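Local coordinates for endoglucanase (Thermotoga maritima, PDB 2FVG), which is probably a metal-dependent aminopeptidase of the M42 family, despite its name, and is expected to bind two divalent metal ions per subunit, at residues A[40-45]-A[193-198]; A[56-61]-A[189-194]. All coordinates share one frame; numbering follows the deposited sequence.

Contact 1 of 2, residues A[40-45]-A[193-198]. With EDO (1,2-ethanediol), chain D.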
# COMPACT_ATOMS: atom_id res chain seq x y z
N LEU A 40 2.22 12.84 -12.45
CA LEU A 40 1.40 11.61 -12.51
C LEU A 40 0.50 11.45 -11.29
O LEU A 40 -0.49 10.71 -11.31
CB LEU A 40 2.31 10.39 -12.65
CG LEU A 40 3.30 10.49 -13.80
CD1 LEU A 40 4.50 9.59 -13.58
CD2 LEU A 40 2.60 10.23 -15.15
N GLY A 41 0.83 12.16 -10.21
CA GLY A 41 0.02 12.12 -9.01
C GLY A 41 0.74 11.60 -7.79
O GLY A 41 0.13 11.47 -6.72
N ASN A 42 2.02 11.25 -7.96
CA ASN A 42 2.82 10.75 -6.85
C ASN A 42 3.03 11.87 -5.87
O ASN A 42 3.26 13.01 -6.28
CB ASN A 42 4.21 10.31 -7.32
CG ASN A 42 4.18 9.16 -8.29
OD1 ASN A 42 3.52 8.14 -8.06
ND2 ASN A 42 4.89 9.31 -9.39
N LEU A 43 2.98 11.55 -4.59
CA LEU A 43 3.22 12.54 -3.56
C LEU A 43 4.66 12.38 -3.15
O LEU A 43 5.06 11.30 -2.75
CB LEU A 43 2.30 12.31 -2.36
CG LEU A 43 2.41 13.30 -1.19
CD1 LEU A 43 2.08 14.71 -1.64
CD2 LEU A 43 1.46 12.86 -0.11
N ILE A 44 5.43 13.46 -3.27
CA ILE A 44 6.86 13.42 -3.00
C ILE A 44 7.18 14.34 -1.84
O ILE A 44 6.98 15.55 -1.91
CB ILE A 44 7.66 13.84 -4.26
CG1 ILE A 44 7.23 12.98 -5.45
CG2 ILE A 44 9.18 13.80 -4.00
CD1 ILE A 44 8.05 13.18 -6.67
N ALA A 45 7.68 13.74 -0.76
CA ALA A 45 8.01 14.49 0.43
C ALA A 45 9.49 14.41 0.60
O ALA A 45 10.06 13.34 0.41
CB ALA A 45 7.31 13.87 1.63
N PHE A 193 4.91 8.49 -2.15
CA PHE A 193 3.66 7.75 -2.01
C PHE A 193 3.15 7.70 -3.44
O PHE A 193 2.76 8.72 -4.02
CB PHE A 193 2.72 8.48 -1.05
CG PHE A 193 3.31 8.69 0.34
CD1 PHE A 193 4.16 9.75 0.60
CD2 PHE A 193 3.00 7.80 1.37
CE1 PHE A 193 4.74 9.92 1.92
CE2 PHE A 193 3.57 7.96 2.68
CZ PHE A 193 4.43 9.02 2.94
N THR A 194 3.14 6.50 -4.00
CA THR A 194 2.93 6.37 -5.42
C THR A 194 1.51 6.06 -5.84
O THR A 194 0.67 5.63 -5.04
CB THR A 194 3.86 5.29 -6.01
OG1 THR A 194 3.46 4.01 -5.52
CG2 THR A 194 5.30 5.53 -5.59
N VAL A 195 1.27 6.22 -7.13
CA VAL A 195 -0.02 6.01 -7.69
C VAL A 195 0.16 5.04 -8.86
O VAL A 195 1.28 4.79 -9.28
CB VAL A 195 -0.55 7.36 -8.26
CG1 VAL A 195 -0.74 8.38 -7.16
CG2 VAL A 195 0.37 7.93 -9.38
N GLN A 196 -0.93 4.48 -9.37
CA GLN A 196 -0.82 3.74 -10.63
C GLN A 196 -0.90 4.76 -11.78
O GLN A 196 -1.82 5.59 -11.83
CB GLN A 196 -1.89 2.67 -10.79
CG GLN A 196 -1.97 2.09 -12.22
CD GLN A 196 -2.66 0.75 -12.29
OE1 GLN A 196 -3.76 0.63 -12.85
NE2 GLN A 196 -2.05 -0.27 -11.69
N GLU A 197 0.06 4.70 -12.70
CA GLU A 197 0.07 5.59 -13.86
C GLU A 197 -0.55 4.91 -15.09
O GLU A 197 -0.80 3.70 -15.08
CB GLU A 197 1.50 6.09 -14.17
CG GLU A 197 2.43 5.08 -14.88
CD GLU A 197 2.94 3.94 -14.00
OE1 GLU A 197 2.75 3.95 -12.76
OE2 GLU A 197 3.56 3.01 -14.57
N GLU A 198 -0.80 5.69 -16.14
CA GLU A 198 -1.37 5.16 -17.38
C GLU A 198 -0.25 4.77 -18.35
O GLU A 198 -0.49 4.16 -19.41
CB GLU A 198 -2.31 6.19 -18.03
C1 EDO D . 5.86 5.78 -9.97
O1 EDO D . 4.47 5.72 -10.32
C2 EDO D . 6.26 4.56 -9.15
O2 EDO D . 7.58 4.72 -8.62

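Contact 2 of 2, residues A[56-61]-A[189-194]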
# COMPACT_ATOMS: atom_id res chain seq x y z
N LEU A 56 18.36 9.33 -0.79
CA LEU A 56 17.76 8.04 -0.52
C LEU A 56 16.30 8.19 -0.88
O LEU A 56 15.68 9.20 -0.56
CB LEU A 56 17.87 7.66 0.95
CG LEU A 56 17.13 6.42 1.48
CD1 LEU A 56 17.66 5.11 0.92
CD2 LEU A 56 17.26 6.38 2.99
N LEU A 57 15.75 7.20 -1.55
CA LEU A 57 14.32 7.20 -1.90
C LEU A 57 13.61 6.09 -1.11
O LEU A 57 14.05 4.94 -1.14
CB LEU A 57 14.19 6.95 -3.40
CG LEU A 57 12.83 6.63 -4.02
CD1 LEU A 57 11.87 7.76 -3.87
CD2 LEU A 57 13.01 6.31 -5.50
N VAL A 58 12.53 6.42 -0.41
CA VAL A 58 11.78 5.40 0.35
C VAL A 58 10.36 5.47 -0.15
O VAL A 58 9.74 6.53 -0.07
CB VAL A 58 11.85 5.68 1.88
CG1 VAL A 58 11.07 4.62 2.68
CG2 VAL A 58 13.30 5.71 2.34
N SER A 59 9.80 4.39 -0.69
CA SER A 59 8.45 4.52 -1.24
C SER A 59 7.37 3.50 -0.80
O SER A 59 7.68 2.39 -0.39
CB SER A 59 8.51 4.58 -2.77
OG SER A 59 8.89 3.33 -3.28
N ALA A 60 6.10 3.91 -0.91
CA ALA A 60 4.94 3.06 -0.61
C ALA A 60 3.84 3.39 -1.63
O ALA A 60 3.81 4.51 -2.14
CB ALA A 60 4.48 3.27 0.80
N HIS A 61 2.94 2.45 -1.91
CA HIS A 61 1.86 2.67 -2.89
C HIS A 61 0.56 3.02 -2.21
O HIS A 61 0.16 2.38 -1.23
CB HIS A 61 1.63 1.41 -3.72
CG HIS A 61 2.87 0.60 -3.89
ND1 HIS A 61 4.01 1.09 -4.50
CD2 HIS A 61 3.16 -0.67 -3.52
CE1 HIS A 61 4.95 0.16 -4.50
NE2 HIS A 61 4.46 -0.92 -3.92
N THR A 189 16.46 12.54 2.01
CA THR A 189 15.60 11.37 1.88
C THR A 189 14.25 11.77 1.36
O THR A 189 13.59 12.60 1.93
CB THR A 189 15.46 10.63 3.24
OG1 THR A 189 16.76 10.18 3.65
CG2 THR A 189 14.53 9.41 3.12
N TYR A 190 13.85 11.18 0.24
CA TYR A 190 12.53 11.43 -0.33
C TYR A 190 11.58 10.30 0.06
O TYR A 190 11.87 9.12 -0.15
CB TYR A 190 12.60 11.50 -1.85
CG TYR A 190 13.38 12.70 -2.36
CD1 TYR A 190 14.76 12.65 -2.50
CD2 TYR A 190 12.71 13.87 -2.71
CE1 TYR A 190 15.46 13.77 -2.96
CE2 TYR A 190 13.41 14.98 -3.18
CZ TYR A 190 14.78 14.92 -3.30
OH TYR A 190 15.47 16.04 -3.75
N PHE A 191 10.47 10.66 0.69
CA PHE A 191 9.43 9.71 1.03
C PHE A 191 8.40 9.85 -0.08
O PHE A 191 7.79 10.90 -0.26
CB PHE A 191 8.83 10.00 2.41
CG PHE A 191 9.80 9.76 3.52
CD1 PHE A 191 10.71 10.74 3.88
CD2 PHE A 191 9.82 8.53 4.19
CE1 PHE A 191 11.62 10.50 4.92
CE2 PHE A 191 10.71 8.30 5.22
CZ PHE A 191 11.61 9.28 5.59
N VAL A 192 8.23 8.79 -0.86
CA VAL A 192 7.32 8.86 -2.01
C VAL A 192 6.10 7.96 -1.83
O VAL A 192 6.24 6.81 -1.44
CB VAL A 192 8.09 8.59 -3.33
CG1 VAL A 192 7.16 8.74 -4.56
CG2 VAL A 192 9.25 9.59 -3.47
N PHE A 193 4.91 8.49 -2.15
CA PHE A 193 3.66 7.75 -2.01
C PHE A 193 3.15 7.70 -3.44
O PHE A 193 2.76 8.72 -4.02
CB PHE A 193 2.72 8.48 -1.05
CG PHE A 193 3.31 8.69 0.34
CD1 PHE A 193 4.16 9.75 0.60
CD2 PHE A 193 3.00 7.80 1.37
CE1 PHE A 193 4.74 9.92 1.92
CE2 PHE A 193 3.57 7.96 2.68
CZ PHE A 193 4.43 9.02 2.94
N THR A 194 3.14 6.50 -4.00
CA THR A 194 2.93 6.37 -5.42
C THR A 194 1.51 6.06 -5.84
O THR A 194 0.67 5.63 -5.04
CB THR A 194 3.86 5.29 -6.01
OG1 THR A 194 3.46 4.01 -5.52
CG2 THR A 194 5.30 5.53 -5.59

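Contact 1 of 2, residues A[40-45]-A[193-198]
Leu43 and Phe193 form an antiparallel hydrogen-bonded pair where two strands meet. Leu43 N gives its hydrogen to Phe193 O, and Phe193 N returns one to Leu43 O at 2.9 Å. Both bonds are close to straight. The two side chains lie side by side and point the same way, with Leu43 CB 4.1 Å from Phe193 CB. Leu43 O also sits at the edge of the Phe193 ring, near its plane. Helix 18-28 packs on both residues through Ile24.

Beyond this pair the ladder is continued by a side chain, that of Asn42. Its CB lies 3.9 Å from Phe193 O. CG is anti to the carbonyl carbon (chi1 -63°), which carries the amide towards the 193-198 backbone. CG lies 4.0 Å from O1 of a 1,2-ethanediol. At the tip, OD1 accepts a hydrogen bond from Val195 N at 3.1 Å. The N-H approaches nearly along the C=O axis, but the angle at its hydrogen is bent to 142°. OD1 lies 3.2 Å from Thr194 CA. The other tip atom, ND2, is hydrogen-bonded to Asp38, so both ends of the amide are held and its rotation is fixed.

Both methyls of Val195 pack against the backbone of Leu40 and Gly41. CG1 meets Gly41 O at 3.2 Å, and CG2 meets Leu40 O at 3.5 Å. Gly41 has a positive phi of 118°; a side chain there would collide with the carbonyl oxygen of Leu40.

The ethanediol, probably from the crystallisation liquor, lies beside Asn42 and Glu197. Glu197, poorly ordered, turns its carboxylate from the 40-45 segment. The contact joins inner sheet strand 43-47 to the loop after strand 187-194, which carries Glu197, predicted proton acceptor, and Glu198, predicted zinc ligand, of the probable M42 dimetal site.

Contact 2 of 2, residues A[56-61]-A[189-194]
Strands 56-61 and 189-194 run parallel, with an angle of 21° between their directions, and are paired from Leu56-Thr189 to His61-Thr194. Five backbone hydrogen bonds join them, from Tyr190 N to Leu56 O at one end to Thr194 N to Ala60 O at the other.

On one face, Leu57 CD1 lies against Val192 CG2; the modelled 3.2 Å is too short for two methyls, so the exact fit is doubtful. The two side chains cross obliquely. Farther along this face, Thr194 OG1 lies in the plane of the His61 ring, at its edge, and is hydrogen-bonded to ND1 at 3.1 Å. Thr194 has OG1 between its backbone N and carbonyl carbon (chi1 69°), which brings the hydroxyl alongside the histidine. Glu220 binds NE2, so both ring nitrogens are engaged and the ring is held against turning. His61 and Glu220 are predicted ligands of the same zinc.

On the other face, Thr189 CG2 touches Val58 CG2 at 4.0 Å and lies 4.1 Å from Leu56 CD2. Its OG1 is hydrogen-bonded to Tyr187 O. With an alanine here, the Tyr187 carbonyl would probably lose its hydroxyl partner and a gap would open beside Leu56 and Val58. Next along this face, Val58 CB approaches Phe191 CD2 at 4.2 Å.

Helix 166-180 covers the face of Val58, Phe191 and Phe193 through Leu175 and Leu179. Strand 215-224 pairs with 55-61 on the side away from 187-194, while strand 43-47 borders 187-194 on its other edge.

In the fold
Contacts 1 and 2 belong to one mixed sheet and share strand 187-194, with Phe193 and Thr194 common to both. That strand lies between 43-47, its antiparallel neighbour, and 55-61, its parallel one. Ala45 O probably accepts a hydrogen bond from Phe191 N, tying the two contacts together. Contact 2 is the more buried, a regular ladder with mostly apolar side chains that turns polar at its C-terminal end. Contact 1 is buried from Leu43 and Phe193 through Asn42, whose amide takes over from strand pairing, and becomes exposed at Leu40 and Glu197. Both run towards predicted site residues: His61 in contact 2, Glu197 and Glu198 in contact 1.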